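Local atomic coordinates of cytokinin riboside 5'-monophosphate phosphoribohydrolase (PDB entry 5ZI9), a protein that belongs to the LOG family of the SLOG clan, enzymes built on a Rossmann-like fold, and is assembled here from six chains. Residues B[13-16]-B[21-24]; B[55-60]-B[156-161]; B[69-74]-B[129-134]. All blocks are in the same frame, centred on the assembly; numbering follows the deposited sequence.

Contact 1: B[13-16]-B[21-24]; sequences PEEQ and VLRR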
loop_
_atom_site.group_PDB
_atom_site.type_symbol
_atom_site.label_atom_id
_atom_site.label_comp_id
_atom_site.label_asym_id
_atom_site.label_seq_id
_atom_site.Cartn_x
_atom_site.Cartn_y
_atom_site.Cartn_z
ATOM N N PRO B 13 -7.077 32.445 0.575
ATOM C CA PRO B 13 -5.755 32.461 1.182
ATOM C C PRO B 13 -4.537 32.911 0.406
ATOM O O PRO B 13 -4.402 32.765 -0.780
ATOM C CB PRO B 13 -5.566 31.013 1.586
ATOM C CG PRO B 13 -6.866 30.345 1.382
ATOM C CD PRO B 13 -7.531 31.089 0.312
ATOM N N GLU B 14 -3.604 33.456 1.150
ATOM C CA GLU B 14 -2.355 33.852 0.589
ATOM C C GLU B 14 -1.341 32.796 0.914
ATOM O O GLU B 14 -0.334 32.721 0.290
ATOM C CB GLU B 14 -1.933 35.200 1.081
ATOM C CG GLU B 14 -1.896 36.207 -0.041
ATOM C CD GLU B 14 -2.221 37.592 0.423
ATOM O OE1 GLU B 14 -1.552 38.535 -0.021
ATOM O OE2 GLU B 14 -3.151 37.733 1.231
ATOM N N GLU B 15 -1.632 31.984 1.908
ATOM C CA GLU B 15 -0.775 30.881 2.307
ATOM C C GLU B 15 -1.628 29.692 2.721
ATOM O O GLU B 15 -2.558 29.874 3.483
ATOM C CB GLU B 15 0.081 31.304 3.481
ATOM C CG GLU B 15 1.439 30.667 3.422
ATOM C CD GLU B 15 2.197 30.804 4.690
ATOM O OE1 GLU B 15 1.685 30.270 5.679
ATOM O OE2 GLU B 15 3.287 31.423 4.694
ATOM N N GLN B 16 -1.356 28.497 2.207
ATOM C CA GLN B 16 -2.101 27.286 2.587
ATOM C C GLN B 16 -1.100 26.296 3.133
ATOM O O GLN B 16 -0.064 26.052 2.503
ATOM C CB GLN B 16 -2.848 26.646 1.400
ATOM C CG GLN B 16 -4.238 27.199 1.085
ATOM C CD GLN B 16 -4.941 26.489 -0.100
ATOM O OE1 GLN B 16 -4.397 26.408 -1.240
ATOM N NE2 GLN B 16 -6.173 25.973 0.161
ATOM N N VAL B 21 2.634 20.044 2.758
ATOM C CA VAL B 21 2.667 20.896 1.582
ATOM C C VAL B 21 2.467 22.390 1.933
ATOM O O VAL B 21 1.626 22.722 2.744
ATOM C CB VAL B 21 1.595 20.437 0.576
ATOM C CG1 VAL B 21 1.788 21.109 -0.783
ATOM C CG2 VAL B 21 1.686 18.946 0.378
ATOM N N LEU B 22 3.246 23.277 1.311
ATOM C CA LEU B 22 3.106 24.740 1.454
ATOM C C LEU B 22 2.696 25.343 0.114
ATOM O O LEU B 22 3.328 25.114 -0.890
ATOM C CB LEU B 22 4.433 25.355 1.831
ATOM C CG LEU B 22 4.534 26.550 2.772
ATOM C CD1 LEU B 22 5.707 27.446 2.394
ATOM C CD2 LEU B 22 3.277 27.386 2.830
ATOM N N ARG B 23 1.621 26.118 0.088
ATOM C CA ARG B 23 1.260 26.854 -1.126
ATOM C C ARG B 23 1.110 28.312 -0.800
ATOM O O ARG B 23 0.409 28.687 0.168
ATOM C CB ARG B 23 -0.023 26.319 -1.685
ATOM C CG ARG B 23 0.106 24.890 -2.127
ATOM C CD ARG B 23 -1.220 24.408 -2.623
ATOM N NE ARG B 23 -0.968 23.801 -3.907
ATOM C CZ ARG B 23 -0.942 22.499 -4.136
ATOM N NH1 ARG B 23 -1.229 21.596 -3.175
ATOM N NH2 ARG B 23 -0.689 22.099 -5.357
ATOM N N ARG B 24 1.805 29.139 -1.576
ATOM C CA ARG B 24 1.721 30.589 -1.421
ATOM C C ARG B 24 1.345 31.264 -2.713
ATOM O O ARG B 24 1.663 30.775 -3.824
ATOM C CB ARG B 24 3.058 31.129 -0.968
ATOM C CG ARG B 24 3.303 31.001 0.498
ATOM C CD ARG B 24 4.688 31.498 0.808
ATOM N NE ARG B 24 5.113 31.293 2.195
ATOM C CZ ARG B 24 6.363 31.031 2.582
ATOM N NH1 ARG B 24 7.383 30.876 1.732
ATOM N NH2 ARG B 24 6.604 30.912 3.861
#
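Glu15 lies alongside Arg24, the two side chains pointing the same way from an antiparallel beta hairpin, in which they form a non-hydrogen-bonded pair. Their stems touch first, Glu15 CG to Arg24 CG at 3.5 Å. Farther out, Arg24 NE donates to Glu15 OE2 at 3.1 Å in a salt bridge whose N-H...O bond is nearly straight (167°). The oxygen sits in the guanidinium plane, but the arginine meets it on the anti side of the carboxylate and 29° out of that group's plane; a second bond from Arg24 NH2 is weak. Leu22, on the strand of Arg24, lies beside the pair: its CD2 reaches Glu15 CG at 3.8 Å while its CD1 lies over the centre of the Arg24 guanidinium face. Glu15 OE1 turns to Arg17, and Arg24 NH1 bonds to Asn144 O and Val147 O of a second subunit, where Leu22 extends the ladder across the interface. The pair is thus part of the subunit contact of an arm projecting from the globular body. Next along, Gln16 and Arg23 form the hydrogen-bonded pair, with side chains on the other face. Gln16 OE1 accepts from Gln29 N, and its 4.0 Å approach to Arg23 CD is only packing. Two backbone bonds close the ring, Gln16 N to Arg23 O at 2.7 Å and Arg23 N to Gln16 O at 2.9 Å.

Contact 2: B[55-60]-B[156-161]; sequences LRIQSE and FFVRKM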
loop_
_atom_site.group_PDB
_atom_site.type_symbol
_atom_site.label_atom_id
_atom_site.label_comp_id
_atom_site.label_asym_id
_atom_site.label_seq_id
_atom_site.Cartn_x
_atom_site.Cartn_y
_atom_site.Cartn_z
ATOM N N LEU B 55 -4.731 -3.872 -5.921
ATOM C CA LEU B 55 -5.201 -3.280 -4.674
ATOM C C LEU B 55 -6.371 -4.046 -4.090
ATOM O O LEU B 55 -6.524 -4.112 -2.890
ATOM C CB LEU B 55 -5.573 -1.818 -4.902
ATOM C CG LEU B 55 -4.393 -0.893 -5.265
ATOM C CD1 LEU B 55 -4.844 0.534 -5.020
ATOM C CD2 LEU B 55 -3.098 -1.148 -4.490
ATOM N N ARG B 56 -7.201 -4.607 -4.967
ATOM C CA ARG B 56 -8.325 -5.444 -4.578
ATOM C C ARG B 56 -7.907 -6.765 -3.985
ATOM O O ARG B 56 -8.500 -7.208 -3.029
ATOM C CB ARG B 56 -9.196 -5.746 -5.802
ATOM C CG ARG B 56 -9.991 -4.557 -6.288
ATOM C CD ARG B 56 -11.040 -4.177 -5.269
ATOM N NE ARG B 56 -12.309 -3.945 -5.932
ATOM C CZ ARG B 56 -13.494 -4.122 -5.382
ATOM N NH1 ARG B 56 -13.619 -4.544 -4.137
ATOM N NH2 ARG B 56 -14.583 -3.867 -6.090
ATOM N N ILE B 57 -6.918 -7.397 -4.603
ATOM C CA ILE B 57 -6.342 -8.622 -4.129
ATOM C C ILE B 57 -5.712 -8.429 -2.759
ATOM O O ILE B 57 -5.903 -9.250 -1.882
ATOM C CB ILE B 57 -5.264 -9.123 -5.102
ATOM C CG1 ILE B 57 -5.927 -9.595 -6.386
ATOM C CG2 ILE B 57 -4.495 -10.304 -4.499
ATOM C CD1 ILE B 57 -4.958 -9.662 -7.540
ATOM N N GLN B 58 -4.940 -7.356 -2.612
ATOM C CA GLN B 58 -4.322 -7.025 -1.347
ATOM C C GLN B 58 -5.374 -6.809 -0.264
ATOM O O GLN B 58 -5.229 -7.279 0.855
ATOM C CB GLN B 58 -3.452 -5.777 -1.498
ATOM C CG GLN B 58 -2.500 -5.496 -0.333
ATOM C CD GLN B 58 -2.079 -4.041 -0.238
ATOM O OE1 GLN B 58 -2.831 -3.123 -0.617
ATOM N NE2 GLN B 58 -0.880 -3.814 0.255
ATOM N N SER B 59 -6.448 -6.107 -0.599
ATOM C CA SER B 59 -7.558 -5.929 0.344
ATOM C C SER B 59 -8.148 -7.257 0.854
ATOM O O SER B 59 -8.458 -7.418 2.040
ATOM C CB SER B 59 -8.662 -5.115 -0.300
ATOM O OG SER B 59 -8.140 -3.866 -0.635
ATOM N N GLU B 60 -8.305 -8.200 -0.064
ATOM C CA GLU B 60 -8.840 -9.500 0.289
ATOM C C GLU B 60 -7.912 -10.286 1.196
ATOM O O GLU B 60 -8.379 -10.938 2.102
ATOM C CB GLU B 60 -9.193 -10.328 -0.949
ATOM C CG GLU B 60 -9.969 -11.564 -0.527
ATOM C CD GLU B 60 -10.794 -12.173 -1.627
ATOM O OE1 GLU B 60 -10.263 -13.055 -2.338
ATOM O OE2 GLU B 60 -11.982 -11.827 -1.736
ATOM N N PHE B 156 -9.427 -17.072 -5.888
ATOM C CA PHE B 156 -8.970 -18.450 -5.725
ATOM C C PHE B 156 -7.634 -18.618 -5.004
ATOM O O PHE B 156 -7.481 -19.429 -4.088
ATOM C CB PHE B 156 -8.846 -19.040 -7.129
ATOM C CG PHE B 156 -8.879 -20.533 -7.168
ATOM C CD1 PHE B 156 -10.095 -21.248 -6.931
ATOM C CD2 PHE B 156 -7.721 -21.265 -7.479
ATOM C CE1 PHE B 156 -10.139 -22.649 -6.986
ATOM C CE2 PHE B 156 -7.771 -22.677 -7.527
ATOM C CZ PHE B 156 -8.973 -23.358 -7.285
ATOM N N PHE B 157 -6.673 -17.817 -5.433
ATOM C CA PHE B 157 -5.286 -17.931 -5.030
ATOM C C PHE B 157 -5.021 -17.282 -3.716
ATOM O O PHE B 157 -4.072 -17.598 -3.047
ATOM C CB PHE B 157 -4.434 -17.372 -6.132
ATOM C CG PHE B 157 -4.556 -18.193 -7.375
ATOM C CD1 PHE B 157 -3.732 -19.314 -7.554
ATOM C CD2 PHE B 157 -5.568 -17.941 -8.332
ATOM C CE1 PHE B 157 -3.854 -20.107 -8.685
ATOM C CE2 PHE B 157 -5.697 -18.752 -9.446
ATOM C CZ PHE B 157 -4.826 -19.820 -9.623
ATOM N N VAL B 158 -5.897 -16.389 -3.324
ATOM C CA VAL B 158 -5.885 -15.895 -1.969
ATOM C C VAL B 158 -6.397 -17.004 -1.067
ATOM O O VAL B 158 -5.757 -17.334 -0.085
ATOM C CB VAL B 158 -6.726 -14.624 -1.811
ATOM C CG1 VAL B 158 -6.706 -14.175 -0.371
ATOM C CG2 VAL B 158 -6.139 -13.517 -2.686
ATOM N N ARG B 159 -7.524 -17.603 -1.417
ATOM C CA ARG B 159 -8.058 -18.668 -0.577
ATOM C C ARG B 159 -7.094 -19.833 -0.399
ATOM O O ARG B 159 -6.990 -20.374 0.691
ATOM C CB ARG B 159 -9.385 -19.196 -1.079
ATOM C CG ARG B 159 -10.029 -20.145 -0.077
ATOM C CD ARG B 159 -11.381 -20.633 -0.525
ATOM N NE ARG B 159 -11.274 -21.630 -1.585
ATOM C CZ ARG B 159 -12.193 -22.536 -1.858
ATOM N NH1 ARG B 159 -11.971 -23.387 -2.824
ATOM N NH2 ARG B 159 -13.338 -22.611 -1.180
ATOM N N LYS B 160 -6.387 -20.211 -1.452
ATOM C CA LYS B 160 -5.408 -21.333 -1.383
ATOM C C LYS B 160 -4.375 -21.184 -0.295
ATOM O O LYS B 160 -3.963 -22.147 0.322
ATOM C CB LYS B 160 -4.640 -21.429 -2.696
ATOM C CG LYS B 160 -5.220 -22.422 -3.635
ATOM C CD LYS B 160 -4.443 -22.346 -4.925
ATOM C CE LYS B 160 -4.649 -23.552 -5.835
ATOM N NZ LYS B 160 -5.696 -24.535 -5.426
ATOM N N MET B 161 -3.930 -19.968 -0.113
ATOM C CA MET B 161 -2.929 -19.723 0.866
ATOM C C MET B 161 -3.505 -19.752 2.279
ATOM O O MET B 161 -2.791 -20.092 3.203
ATOM C CB MET B 161 -2.186 -18.440 0.557
ATOM C CG MET B 161 -2.491 -17.244 1.412
ATOM S SD MET B 161 -1.127 -17.055 2.546
ATOM C CE MET B 161 -0.907 -15.305 2.503
#
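Ile57 opens the contact on helix 50-67, its CG2 meeting CG2 of Val158 at 4.0 Å as the two branched side chains cross. Val158, with CG1 anti to its backbone N (chi1 179°), presents both methyls to helix 50-67, CG2 to Ile57 and CG1 to Glu60. One turn on, Glu60 returns to the contact with an extended chain, CG anti to the backbone N (chi1 -170°), which carries the carboxylate past Val158. OE1 stands 3.9 Å from Val158 CB, and Glu60 CG is 4.2 Å from Val158 CG1. The buried acid is satisfied just before the second helix: OE2 forms a salt bridge with Arg154 and OE1 accepts from Tyr155 N. Val158 thus sits against both residues, with Phe61 and Phe153 also packing on it. Subunit interfaces lie close by: Met161 packs on Ile57 of a neighbouring subunit, and Arg56 forms a salt bridge with Glu63 of another. This is helix-to-helix packing in a Rossmann-like alpha/beta fold, with helix 156-165 on the crossover between parallel strands 149-153 and 167-172.

Contact 3: B[69-74]-B[129-134]; sequences AELPPA and TSVGLG. With EDO (1,2-ethanediol), chain M.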
loop_
_atom_site.group_PDB
_atom_site.type_symbol
_atom_site.label_atom_id
_atom_site.label_comp_id
_atom_site.label_asym_id
_atom_site.label_seq_id
_atom_site.Cartn_x
_atom_site.Cartn_y
_atom_site.Cartn_z
ATOM N N ALA B 69 -7.660 -13.869 12.537
ATOM C CA ALA B 69 -6.551 -13.472 13.405
ATOM C C ALA B 69 -6.418 -14.260 14.688
ATOM O O ALA B 69 -5.318 -14.395 15.182
ATOM C CB ALA B 69 -6.625 -11.997 13.740
ATOM N N GLU B 70 -7.528 -14.749 15.229
ATOM C CA GLU B 70 -7.518 -15.426 16.516
ATOM C C GLU B 70 -7.963 -16.862 16.346
ATOM O O GLU B 70 -8.494 -17.475 17.251
ATOM C CB GLU B 70 -8.375 -14.629 17.538
ATOM C CG GLU B 70 -7.544 -13.894 18.609
ATOM C CD GLU B 70 -7.882 -12.417 18.742
ATOM O OE1 GLU B 70 -9.087 -12.083 18.640
ATOM O OE2 GLU B 70 -6.940 -11.593 18.934
ATOM N N LEU B 71 -7.727 -17.421 15.174
ATOM C CA LEU B 71 -7.996 -18.836 14.971
ATOM C C LEU B 71 -7.041 -19.620 15.817
ATOM O O LEU B 71 -5.873 -19.275 15.850
ATOM C CB LEU B 71 -7.745 -19.264 13.526
ATOM C CG LEU B 71 -8.926 -19.530 12.607
ATOM C CD1 LEU B 71 -8.509 -20.546 11.553
ATOM C CD2 LEU B 71 -10.174 -20.014 13.322
ATOM N N PRO B 72 -7.516 -20.674 16.501
ATOM C CA PRO B 72 -6.587 -21.616 17.149
ATOM C C PRO B 72 -6.026 -22.593 16.129
ATOM O O PRO B 72 -6.396 -22.521 14.974
ATOM C CB PRO B 72 -7.488 -22.342 18.152
ATOM C CG PRO B 72 -8.812 -22.353 17.488
ATOM C CD PRO B 72 -8.917 -21.008 16.816
ATOM N N PRO B 73 -5.137 -23.500 16.538
ATOM C CA PRO B 73 -4.610 -24.549 15.682
ATOM C C PRO B 73 -5.694 -25.285 14.918
ATOM O O PRO B 73 -6.702 -25.657 15.531
ATOM C CB PRO B 73 -3.985 -25.490 16.692
ATOM C CG PRO B 73 -3.468 -24.590 17.746
ATOM C CD PRO B 73 -4.311 -23.342 17.744
ATOM N N ALA B 74 -5.511 -25.481 13.606
ATOM C CA ALA B 74 -6.571 -26.075 12.786
ATOM C C ALA B 74 -6.080 -27.127 11.858
ATOM O O ALA B 74 -4.890 -27.236 11.626
ATOM C CB ALA B 74 -7.270 -25.005 11.978
ATOM N N THR B 129 -14.640 -24.940 16.984
ATOM C CA THR B 129 -14.682 -23.841 16.019
ATOM C C THR B 129 -14.697 -24.385 14.573
ATOM O O THR B 129 -13.797 -25.121 14.157
ATOM C CB THR B 129 -13.618 -22.748 16.262
ATOM O OG1 THR B 129 -12.887 -22.525 15.068
ATOM C CG2 THR B 129 -12.662 -23.082 17.327
ATOM N N SER B 130 -15.751 -24.019 13.837
ATOM C CA SER B 130 -16.055 -24.546 12.490
ATOM C C SER B 130 -15.887 -23.447 11.430
ATOM O O SER B 130 -16.646 -22.505 11.408
ATOM C CB SER B 130 -17.475 -25.035 12.453
ATOM O OG SER B 130 -17.836 -25.497 11.179
ATOM N N VAL B 131 -14.860 -23.566 10.583
ATOM C CA VAL B 131 -14.505 -22.531 9.584
ATOM C C VAL B 131 -14.891 -22.966 8.156
ATOM O O VAL B 131 -14.702 -24.120 7.722
ATOM C CB VAL B 131 -13.015 -22.106 9.663
ATOM C CG1 VAL B 131 -12.732 -20.820 8.864
ATOM C CG2 VAL B 131 -12.601 -21.872 11.093
ATOM N N GLY B 132 -15.484 -22.012 7.453
ATOM C CA GLY B 132 -15.864 -22.195 6.040
ATOM C C GLY B 132 -15.317 -21.068 5.182
ATOM O O GLY B 132 -15.792 -19.950 5.279
ATOM N N LEU B 133 -14.301 -21.378 4.379
ATOM C CA LEU B 133 -13.675 -20.419 3.464
ATOM C C LEU B 133 -14.272 -20.654 2.105
ATOM O O LEU B 133 -13.848 -21.552 1.404
ATOM C CB LEU B 133 -12.151 -20.621 3.403
ATOM C CG LEU B 133 -11.377 -20.679 4.733
ATOM C CD1 LEU B 133 -9.909 -20.798 4.457
ATOM C CD2 LEU B 133 -11.605 -19.476 5.638
ATOM N N GLY B 134 -15.280 -19.872 1.750
ATOM C CA GLY B 134 -15.976 -20.032 0.472
ATOM C C GLY B 134 -15.262 -19.433 -0.724
ATOM O O GLY B 134 -14.273 -18.710 -0.591
HETATM C C1 EDO M . -11.145 -26.234 18.218
HETATM O O1 EDO M . -12.411 -26.688 17.653
HETATM C C2 EDO M . -11.251 -25.868 19.686
HETATM O O2 EDO M . -11.773 -24.512 19.726
#
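The loop that leads from helix 50-67 into strand 74-78, a central strand of the parallel Rossmann-like sheet, lies here against the start of strand 130-135, two places away in the same sheet. Strand 106-109 runs between the two strands; the loop and strand 130-135, not being neighbours in the sheet, meet through side chains. Leu71 makes most of the contact from the loop side. Its CD2 comes within 3.8 Å of Val131 CG2, the two side chains crossing at an angle, and the same methyl lies 4.1 Å from Thr129 OG1. Val131 has CG1 anti to the backbone N (chi1 -167°), which leaves CG2 beside that N, as the branch that meets Leu71. Thr129, just before the strand, and Val131 turn their side chains to the same side, toward the loop; Thr129 OG1 and Val131 CG2 are 4.0 Å apart and form one surface against which Leu71 rests. Pro72 adds a second touch just ahead of the strand, its CG 3.9 Å from Thr129 CG2. Elsewhere, Leu71 also packs on Ile149 and Tyr166, and Val131 on Leu68. At the outer end, Thr129 N donates to O1 of 1,2-ethanediol at 2.9 Å (158° at the hydrogen); the diol probably comes from the crystallisation liquor. No hydrogen bond joins the loop to the strand. Contact by methyl groups, a proline ring and the side of a hydroxyl, with only 134 Å² buried, means that the touch is van der Waals in kind and probably sets little of the geometry itself; backbone bonds of Ala74 to Gln168 and of Thr129 to Val107 place each part in the sheet.

Contact 1 comes first along the chain and stands apart: its centre is about 42 Å from that of contact 2 and about 52 Å from that of contact 3, in a projecting N-terminal hairpin that meets other subunits. Contacts 2 and 3 share the globular alpha/beta body, their centres about 17 Å apart. Helix 50-67 gives contact 2 its first segment and leads into the loop of contact 3, whose second segment is followed by strand 149-153 and helix 156-165. They touch where Arg159 NH2 probably bonds Leu133 O (2.8 Å), tying helix to sheet. The hairpin reaches other subunits far from the body; contacts 2 and 3 pack the body itself, and the helices of contact 2 also border neighbouring subunits.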